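Local coordinates for putative polysaccharide biosynthesis protein with aminopeptidase-like domain (Clostridium acetobutylicum, PDB 3K9T) that binds one zinc ion per subunit, probably serves in the biosynthesis of modified polysaccharides, and is not expected to have peptidase activity despite its aminopeptidase-like domain, at residues Glu91-Val96 / Cys189-Cys194; Asp124-Leu129 / His325-Asn330. All blocks are in the same frame, centred on the assembly; numbering follows the deposited sequence.

Contact 1: Glu91-Val96 / Cys189-Cys194; sequences ENNLHV and CHPSMC. With ZN (zinc ion), chain B.
The carboxamide of N93 reaches the S192 corner of the zinc-binding loop and meets it with both its polar atoms. OD1 of N93 accepts from N of S192 at 3.1 Å, the donor lying in the carbonyl plane on a lone pair, while ND2 makes a weak, strongly bent bond to OG of S192. CG of N93 sits between its own backbone N and carbonyl carbon (chi1 59°), which turns the amide across the gap. Beside this polar pair, L94 spreads its two methyls against the opposite loop: CD1 lies 3.8 Å from CG of M193, a selenomethionine, and CD2 packs on CG of P191. Two waters stitch the edges: one donates to OD1 of N92 and to O of S192, the other accepts from N of N93 and donates to OG of S192, which is also hydrogen-bonded to O of F27. One shell back, OD1 of N92 takes N of L94 in an Asx turn at the start of the 3-10 segment 93-95. S192 itself centres an inverse gamma turn. The insert thus packs against the loop between strand 181-187 and helix 194-211, which carries H190, a ligand of the aminopeptidase-like zinc site.

Contact 2: Asp124-Leu129 / His325-Asn330; sequences DRIPYL and HTSADN. With ZN (zinc ion), chain B.
R125 runs out extended beside the turn formed by T326 to D329, its CD 3.6 Å from OG1 of T326, which is hydrogen-bonded to O of G323 and takes N of A328 in an ST turn. The methyl of A328 lies over one face of the guanidinium, 3.7 Å from NE, and NH1 goes on to a salt bridge with D322. S327 holds both the N and the O of I126: OG of S327 accepts from N of I126 at 2.8 Å, nearly straight (167°), and N of S327 donates to O of I126. OG can take that N-H because it stands between its own backbone N and carbonyl carbon (chi1 55°); a water sits 2.7 Å from it. P127 and T326 form a single beta bridge between segments running roughly antiparallel, so the insert here pairs with the loop that carries a zinc ligand of the aminopeptidase-like domain. The backbone N-H of Y128 is then donated to O of H325 (N to O 2.9 Å). Its ring turns one edge, at CD2, to the face of H325, a T-shaped pair with planes at 84°. NE2 of H325 binds the zinc ion at 2.0 Å, alongside H190 and D196.

How the contacts relate
The chain begins in the aminopeptidase-like region and enters the insert, which gives 91-96 after strand 85-88 and then 124-129 before strand 139-140. It returns to the aminopeptidase-like domain, where 189-194 leads from strand 181-187 into helix 194-211; much later, the loop segment 325-330 precedes helix 336-355. Contact 1 closes a loop of 92 residues and contact 2 one of 195; their segments alternate, so the two closures cross rather than nest. Their centres are 8 Å apart. Within the insert, CE1 of H95 packs on CD1 of I126; on the metal side, N of C194 probably hydrogen-bonds to O of D329. CE of M193 meets CD2 of Y128, joining the two contacts beside the shared zinc ion.

Contact 1: Glu91-Val96 / Cys189-Cys194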
loop_
_atom_site.group_PDB
_atom_site.type_symbol
_atom_site.label_atom_id
_atom_site.label_comp_id
_atom_site.label_asym_id
_atom_site.label_seq_id
_atom_site.Cartn_x
_atom_site.Cartn_y
_atom_site.Cartn_z
ATOM N N GLU A 91 37.093 40.431 7.949
ATOM C CA GLU A 91 36.436 40.374 6.638
ATOM C C GLU A 91 35.371 39.273 6.545
ATOM O O GLU A 91 34.376 39.432 5.842
ATOM C CB GLU A 91 37.449 40.149 5.531
ATOM C CG GLU A 91 38.439 41.287 5.337
ATOM C CD GLU A 91 39.367 41.048 4.142
ATOM O OE1 GLU A 91 39.183 40.009 3.436
ATOM O OE2 GLU A 91 40.259 41.911 3.916
ATOM N N ASN A 92 35.606 38.146 7.205
ATOM C CA ASN A 92 34.657 37.038 7.206
ATOM C C ASN A 92 34.959 36.143 8.407
ATOM O O ASN A 92 36.082 35.685 8.548
ATOM C CB ASN A 92 34.748 36.251 5.891
ATOM C CG ASN A 92 33.491 35.435 5.607
ATOM O OD1 ASN A 92 32.903 34.820 6.508
ATOM N ND2 ASN A 92 33.058 35.440 4.349
ATOM N N ASN A 93 33.984 35.898 9.282
ATOM C CA ASN A 93 34.282 35.092 10.479
ATOM C C ASN A 93 34.401 33.588 10.152
ATOM O O ASN A 93 34.765 32.770 11.006
ATOM C CB ASN A 93 33.355 35.414 11.666
ATOM C CG ASN A 93 31.882 35.202 11.353
ATOM O OD1 ASN A 93 31.506 34.262 10.626
ATOM N ND2 ASN A 93 31.025 36.055 11.938
ATOM N N LEU A 94 34.114 33.237 8.900
ATOM C CA LEU A 94 34.305 31.862 8.453
ATOM C C LEU A 94 35.812 31.536 8.279
ATOM O O LEU A 94 36.188 30.358 8.254
ATOM C CB LEU A 94 33.499 31.571 7.183
ATOM C CG LEU A 94 31.956 31.641 7.204
ATOM C CD1 LEU A 94 31.397 31.093 5.863
ATOM C CD2 LEU A 94 31.320 30.886 8.389
ATOM N N HIS A 95 36.656 32.580 8.201
ATOM C CA HIS A 95 38.120 32.432 8.162
ATOM C C HIS A 95 38.740 31.732 9.392
ATOM O O HIS A 95 39.876 31.288 9.298
ATOM C CB HIS A 95 38.841 33.778 7.985
ATOM C CG HIS A 95 38.728 34.361 6.615
ATOM N ND1 HIS A 95 39.099 33.673 5.483
ATOM C CD2 HIS A 95 38.308 35.577 6.192
ATOM C CE1 HIS A 95 38.880 34.427 4.417
ATOM N NE2 HIS A 95 38.419 35.597 4.819
ATOM N N VAL A 96 38.040 31.658 10.527
ATOM C CA VAL A 96 38.564 30.983 11.716
ATOM C C VAL A 96 37.711 29.767 12.040
ATOM O O VAL A 96 36.483 29.836 12.008
ATOM C CB VAL A 96 38.606 31.899 12.977
ATOM C CG1 VAL A 96 39.044 31.101 14.212
ATOM C CG2 VAL A 96 39.560 33.035 12.767
ATOM N N CYS A 189 23.994 28.479 16.656
ATOM C CA CYS A 189 25.429 28.270 16.730
ATOM C C CYS A 189 26.215 28.590 15.446
ATOM O O CYS A 189 27.439 28.730 15.495
ATOM C CB CYS A 189 25.679 26.823 17.122
ATOM S SG CYS A 189 24.923 25.642 15.965
ATOM N N HIS A 190 25.542 28.689 14.299
ATOM C CA HIS A 190 26.253 29.016 13.061
ATOM C C HIS A 190 26.544 30.513 12.942
ATOM O O HIS A 190 25.654 31.340 13.185
ATOM C CB HIS A 190 25.464 28.583 11.857
ATOM C CG HIS A 190 25.459 27.110 11.643
ATOM N ND1 HIS A 190 25.323 26.210 12.676
ATOM C CD2 HIS A 190 25.534 26.381 10.504
ATOM C CE1 HIS A 190 25.310 24.988 12.178
ATOM N NE2 HIS A 190 25.442 25.066 10.868
ATOM N N PRO A 191 27.775 30.858 12.557
ATOM C CA PRO A 191 28.184 32.271 12.413
ATOM C C PRO A 191 27.648 32.937 11.132
ATOM O O PRO A 191 26.419 32.863 10.919
ATOM C CB PRO A 191 29.718 32.211 12.524
ATOM C CG PRO A 191 30.068 30.815 12.115
ATOM C CD PRO A 191 28.931 29.948 12.519
ATOM N N SER A 192 28.510 33.561 10.309
ATOM C CA SER A 192 28.045 34.335 9.120
ATOM C C SER A 192 27.695 33.473 7.899
ATOM O O SER A 192 28.397 33.476 6.884
ATOM C CB SER A 192 29.074 35.404 8.711
ATOM O OG SER A 192 29.328 36.308 9.766
HETATM N N MSE A 193 26.615 32.713 8.038
HETATM C CA MSE A 193 26.003 31.958 6.951
HETATM C C MSE A 193 24.488 32.175 7.095
HETATM O O MSE A 193 23.962 32.236 8.219
HETATM C CB MSE A 193 26.369 30.477 7.013
HETATM C CG MSE A 193 27.876 30.187 6.782
HETATM SE SE MSE A 193 28.254 28.411 7.337
HETATM C CE MSE A 193 28.213 28.683 9.292
ATOM N N CYS A 194 23.811 32.296 5.957
ATOM C CA CYS A 194 22.426 32.689 5.919
ATOM C C CYS A 194 21.386 31.550 5.951
ATOM O O CYS A 194 20.622 31.488 6.884
ATOM C CB CYS A 194 22.213 33.607 4.714
ATOM S SG CYS A 194 23.081 35.196 4.903
HETATM ZN ZN ZN B . 25.233 23.620 9.428
HETATM O O HOH W 1 30.268 34.416 5.389
HETATM O O HOH W 2 31.668 37.505 9.090
#

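Contact 2: Asp124-Leu129 / His325-Asn330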
loop_
_atom_site.group_PDB
_atom_site.type_symbol
_atom_site.label_atom_id
_atom_site.label_comp_id
_atom_site.label_asym_id
_atom_site.label_seq_id
_atom_site.Cartn_x
_atom_site.Cartn_y
_atom_site.Cartn_z
ATOM N N ASP A 124 36.657 29.694 -5.032
ATOM C CA ASP A 124 36.224 30.978 -4.521
ATOM C C ASP A 124 35.459 30.886 -3.173
ATOM O O ASP A 124 34.912 31.882 -2.714
ATOM C CB ASP A 124 35.297 31.581 -5.567
ATOM C CG ASP A 124 34.105 30.606 -5.970
ATOM O OD1 ASP A 124 34.252 29.333 -5.992
ATOM O OD2 ASP A 124 33.011 31.146 -6.301
ATOM N N ARG A 125 35.405 29.711 -2.550
ATOM C CA ARG A 125 34.623 29.554 -1.326
ATOM C C ARG A 125 35.479 29.419 -0.106
ATOM O O ARG A 125 36.554 28.851 -0.163
ATOM C CB ARG A 125 33.698 28.335 -1.444
ATOM C CG ARG A 125 32.612 28.548 -2.510
ATOM C CD ARG A 125 31.664 27.422 -2.583
ATOM N NE ARG A 125 30.718 27.554 -3.698
ATOM C CZ ARG A 125 29.845 26.607 -4.043
ATOM N NH1 ARG A 125 29.794 25.479 -3.352
ATOM N NH2 ARG A 125 29.016 26.778 -5.074
ATOM N N ILE A 126 35.004 29.971 1.009
ATOM C CA ILE A 126 35.676 29.803 2.290
ATOM C C ILE A 126 34.953 28.658 3.006
ATOM O O ILE A 126 33.750 28.687 3.194
ATOM C CB ILE A 126 35.663 31.088 3.132
ATOM C CG1 ILE A 126 36.262 32.262 2.338
ATOM C CG2 ILE A 126 36.443 30.873 4.458
ATOM C CD1 ILE A 126 35.958 33.670 2.945
ATOM N N PRO A 127 35.680 27.612 3.370
ATOM C CA PRO A 127 34.974 26.582 4.105
ATOM C C PRO A 127 34.732 26.949 5.579
ATOM O O PRO A 127 35.575 27.589 6.196
ATOM C CB PRO A 127 35.903 25.367 3.995
ATOM C CG PRO A 127 37.255 25.914 3.742
ATOM C CD PRO A 127 37.082 27.265 3.097
ATOM N N TYR A 128 33.577 26.536 6.099
ATOM C CA TYR A 128 33.233 26.645 7.525
ATOM C C TYR A 128 33.657 25.389 8.275
ATOM O O TYR A 128 33.223 24.297 7.962
ATOM C CB TYR A 128 31.723 26.887 7.692
ATOM C CG TYR A 128 31.165 26.748 9.098
ATOM C CD1 TYR A 128 31.644 27.519 10.161
ATOM C CD2 TYR A 128 30.128 25.875 9.341
ATOM C CE1 TYR A 128 31.119 27.373 11.450
ATOM C CE2 TYR A 128 29.587 25.718 10.618
ATOM C CZ TYR A 128 30.090 26.455 11.665
ATOM O OH TYR A 128 29.480 26.279 12.881
ATOM N N LEU A 129 34.529 25.551 9.255
ATOM C CA LEU A 129 34.994 24.425 10.069
ATOM C C LEU A 129 34.842 24.754 11.558
ATOM O O LEU A 129 34.850 25.920 11.963
ATOM C CB LEU A 129 36.456 24.059 9.734
ATOM C CG LEU A 129 36.726 23.565 8.307
ATOM C CD1 LEU A 129 38.187 23.652 7.936
ATOM C CD2 LEU A 129 36.228 22.163 8.184
ATOM N N HIS A 325 27.719 25.271 4.355
ATOM C CA HIS A 325 28.951 25.296 5.142
ATOM C C HIS A 325 30.096 26.005 4.425
ATOM O O HIS A 325 31.246 25.696 4.611
ATOM C CB HIS A 325 29.296 23.878 5.637
ATOM C CG HIS A 325 28.433 23.433 6.775
ATOM N ND1 HIS A 325 28.706 22.322 7.531
ATOM C CD2 HIS A 325 27.312 23.980 7.309
ATOM C CE1 HIS A 325 27.781 22.187 8.463
ATOM N NE2 HIS A 325 26.925 23.182 8.347
ATOM N N THR A 326 29.760 26.978 3.597
ATOM C CA THR A 326 30.752 27.821 2.967
ATOM C C THR A 326 30.230 29.259 2.872
ATOM O O THR A 326 29.043 29.530 3.109
ATOM C CB THR A 326 31.093 27.358 1.537
ATOM O OG1 THR A 326 30.116 27.883 0.631
ATOM C CG2 THR A 326 31.187 25.806 1.421
ATOM N N SER A 327 31.136 30.173 2.508
ATOM C CA SER A 327 30.841 31.582 2.355
ATOM C C SER A 327 29.856 31.876 1.219
ATOM O O SER A 327 29.407 32.994 1.062
ATOM C CB SER A 327 32.146 32.340 2.121
ATOM O OG SER A 327 32.870 31.815 1.004
ATOM N N ALA A 328 29.538 30.872 0.411
ATOM C CA ALA A 328 28.555 30.990 -0.665
ATOM C C ALA A 328 27.141 31.151 -0.061
ATOM O O ALA A 328 26.264 31.762 -0.662
ATOM C CB ALA A 328 28.642 29.757 -1.572
ATOM N N ASP A 329 26.926 30.586 1.125
ATOM C CA ASP A 329 25.679 30.753 1.857
ATOM C C ASP A 329 25.655 32.152 2.510
ATOM O O ASP A 329 25.702 32.301 3.748
ATOM C CB ASP A 329 25.546 29.666 2.928
ATOM C CG ASP A 329 24.175 29.671 3.610
ATOM O OD1 ASP A 329 23.304 30.443 3.159
ATOM O OD2 ASP A 329 23.967 28.906 4.585
ATOM N N ASN A 330 25.543 33.156 1.650
ATOM C CA ASN A 330 25.598 34.540 2.034
ATOM C C ASN A 330 24.273 35.273 1.825
ATOM O O ASN A 330 23.280 34.674 1.453
ATOM C CB ASN A 330 26.704 35.196 1.214
ATOM C CG ASN A 330 26.467 35.136 -0.270
ATOM O OD1 ASN A 330 25.341 35.169 -0.754
ATOM N ND2 ASN A 330 27.552 35.068 -1.016
HETATM ZN ZN ZN B . 25.233 23.620 9.428
HETATM O O HOH W 3 32.108 33.015 -1.348
#